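Group 3 allergen SMIPP-S Yv6023A04 (Sarcoptes scabiei type hominis, PDB 3H7O) is a scabies mite relative of trypsin-like serine proteases that keeps the peptidase S1 fold but is probably inactive as a protease. Local coordinates at residues His75-Phe80 / Ile90-Leu95. The protein carries 3 engineered substitutions. Residues are numbered along the deposited sequence; the frame is centred on the assembly and turned at random.
Sequences HVYLSF and IAILEL
With CG opposite the carbonyl carbon (chi1 -67°), Tyr77 lays its ring along the strand pair toward Glu94, whose CG stands anti to the backbone N and whose chain runs extended to the carboxylate. The two meet where Tyr77 OH donates to Glu94 OE1 at 2.8 Å, the hydroxyl meeting the carboxylate on its syn side, somewhat out of plane. Ring and carboxylate planes differ by 22°, and Glu94 OE1 lies at the ring edge, 3.2 Å from Tyr77 CE2. One face of the phenol is taken by His75, whose CD2 sits over the ring centre; on the same side of the sheet Tyr77 CB packs 4.1 Å from Ile92 CB. These contacts join strands 68-78 and 91-95, antiparallel neighbours in the six-stranded N-terminal beta-barrel of the trypsin fold, with strand 37-40 on the far edge of 91-95. The C-terminal helix 218-225 adds Ile224 against Tyr77 and Ile92. Two of the backbone bonds are nearly straight: Tyr77 N reaches Ile92 O at 2.8 Å with an N-H...O angle of 177°, and Glu94 N binds His75 O at 2.9 Å; Ile92 N to Tyr77 O is a little more bent. The other sheet face is apolar, Val76 CG2 lying 3.8 Å from Leu93 CD2 and Leu78 CD2 reaching Ala91 CB, with Val45 of helix 42-45 against Val76, Ala91 and Leu93. Beyond, a water bridges Ser79 N and Ile90 O.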
loop_
_atom_site.group_PDB
_atom_site.type_symbol
_atom_site.label_atom_id
_atom_site.label_comp_id
_atom_site.label_asym_id
_atom_site.label_seq_id
_atom_site.Cartn_x
_atom_site.Cartn_y
_atom_site.Cartn_z
ATOM N N HIS A 75 -4.048 13.883 -10.404
ATOM C CA HIS A 75 -3.076 14.524 -9.514
ATOM C C HIS A 75 -2.476 13.539 -8.516
ATOM O O HIS A 75 -3.128 12.572 -8.118
ATOM C CB HIS A 75 -3.723 15.694 -8.761
ATOM C CG HIS A 75 -2.738 16.647 -8.155
ATOM N ND1 HIS A 75 -2.175 17.687 -8.865
ATOM C CD2 HIS A 75 -2.221 16.723 -6.905
ATOM C CE1 HIS A 75 -1.351 18.359 -8.080
ATOM N NE2 HIS A 75 -1.359 17.795 -6.886
ATOM N N VAL A 76 -1.230 13.806 -8.129
ATOM C CA VAL A 76 -0.521 13.047 -7.105
ATOM C C VAL A 76 -0.203 14.003 -5.955
ATOM O O VAL A 76 0.483 15.011 -6.153
ATOM C CB VAL A 76 0.793 12.426 -7.659
ATOM C CG1 VAL A 76 1.573 11.721 -6.553
ATOM C CG2 VAL A 76 0.497 11.463 -8.801
ATOM N N TYR A 77 -0.719 13.696 -4.766
ATOM C CA TYR A 77 -0.465 14.518 -3.580
ATOM C C TYR A 77 0.598 13.877 -2.708
ATOM O O TYR A 77 0.459 12.723 -2.302
ATOM C CB TYR A 77 -1.743 14.720 -2.758
ATOM C CG TYR A 77 -2.803 15.557 -3.437
ATOM C CD1 TYR A 77 -2.776 16.952 -3.362
ATOM C CD2 TYR A 77 -3.838 14.954 -4.147
ATOM C CE1 TYR A 77 -3.756 17.728 -3.986
ATOM C CE2 TYR A 77 -4.818 15.717 -4.775
ATOM C CZ TYR A 77 -4.772 17.100 -4.691
ATOM O OH TYR A 77 -5.747 17.848 -5.312
ATOM N N LEU A 78 1.644 14.643 -2.411
ATOM C CA LEU A 78 2.740 14.188 -1.558
ATOM C C LEU A 78 2.799 15.015 -0.272
ATOM O O LEU A 78 2.301 16.144 -0.225
ATOM C CB LEU A 78 4.078 14.281 -2.309
ATOM C CG LEU A 78 4.206 13.582 -3.671
ATOM C CD1 LEU A 78 5.481 14.013 -4.383
ATOM C CD2 LEU A 78 4.147 12.059 -3.544
ATOM N N SER A 79 3.397 14.442 0.772
ATOM C CA SER A 79 3.575 15.143 2.041
ATOM C C SER A 79 5.048 15.148 2.443
ATOM O O SER A 79 5.480 14.340 3.270
ATOM C CB SER A 79 2.713 14.511 3.141
ATOM O OG SER A 79 2.852 15.217 4.364
ATOM N N PHE A 80 5.809 16.060 1.837
ATOM C CA PHE A 80 7.245 16.206 2.099
ATOM C C PHE A 80 8.002 14.893 1.891
ATOM O O PHE A 80 8.825 14.501 2.725
ATOM C CB PHE A 80 7.503 16.753 3.518
ATOM C CG PHE A 80 6.820 18.066 3.809
ATOM C CD1 PHE A 80 7.500 19.271 3.643
ATOM C CD2 PHE A 80 5.502 18.098 4.272
ATOM C CE1 PHE A 80 6.877 20.492 3.920
ATOM C CE2 PHE A 80 4.869 19.309 4.552
ATOM C CZ PHE A 80 5.558 20.510 4.374
ATOM N N ILE A 90 4.320 8.112 1.377
ATOM C CA ILE A 90 2.873 8.023 1.308
ATOM C C ILE A 90 2.364 9.048 0.279
ATOM O O ILE A 90 2.910 10.149 0.164
ATOM C CB ILE A 90 2.249 8.236 2.717
ATOM C CG1 ILE A 90 0.764 7.861 2.729
ATOM C CG2 ILE A 90 2.528 9.666 3.247
ATOM C CD1 ILE A 90 0.160 7.779 4.123
ATOM N N ALA A 91 1.347 8.668 -0.487
ATOM C CA ALA A 91 0.823 9.530 -1.541
ATOM C C ALA A 91 -0.654 9.284 -1.764
ATOM O O ALA A 91 -1.137 8.159 -1.607
ATOM C CB ALA A 91 1.590 9.311 -2.843
ATOM N N ILE A 92 -1.363 10.342 -2.140
ATOM C CA ILE A 92 -2.767 10.231 -2.512
ATOM C C ILE A 92 -2.912 10.481 -4.008
ATOM O O ILE A 92 -2.415 11.481 -4.531
ATOM C CB ILE A 92 -3.657 11.200 -1.700
ATOM C CG1 ILE A 92 -3.582 10.846 -0.210
ATOM C CG2 ILE A 92 -5.112 11.132 -2.187
ATOM C CD1 ILE A 92 -4.153 11.905 0.724
ATOM N N LEU A 93 -3.566 9.548 -4.691
ATOM C CA LEU A 93 -3.864 9.703 -6.106
ATOM C C LEU A 93 -5.290 10.208 -6.265
ATOM O O LEU A 93 -6.221 9.612 -5.727
ATOM C CB LEU A 93 -3.677 8.372 -6.847
ATOM C CG LEU A 93 -2.335 7.645 -6.673
ATOM C CD1 LEU A 93 -2.329 6.337 -7.447
ATOM C CD2 LEU A 93 -1.154 8.514 -7.089
ATOM N N GLU A 94 -5.452 11.310 -6.994
ATOM C CA GLU A 94 -6.778 11.859 -7.287
ATOM C C GLU A 94 -7.270 11.423 -8.662
ATOM O O GLU A 94 -6.499 11.385 -9.622
ATOM C CB GLU A 94 -6.770 13.386 -7.195
ATOM C CG GLU A 94 -8.125 14.029 -7.480
ATOM C CD GLU A 94 -8.119 15.530 -7.309
ATOM O OE1 GLU A 94 -7.050 16.102 -7.012
ATOM O OE2 GLU A 94 -9.193 16.143 -7.474
ATOM N N LEU A 95 -8.561 11.106 -8.745
ATOM C CA LEU A 95 -9.189 10.692 -9.994
ATOM C C LEU A 95 -10.116 11.764 -10.559
ATOM O O LEU A 95 -10.818 12.448 -9.810
ATOM C CB LEU A 95 -9.959 9.389 -9.783
ATOM C CG LEU A 95 -9.087 8.200 -9.397
ATOM C CD1 LEU A 95 -9.901 7.187 -8.606
ATOM C CD2 LEU A 95 -8.443 7.575 -10.639
HETATM O O HOH W 1 4.693 11.981 0.590
#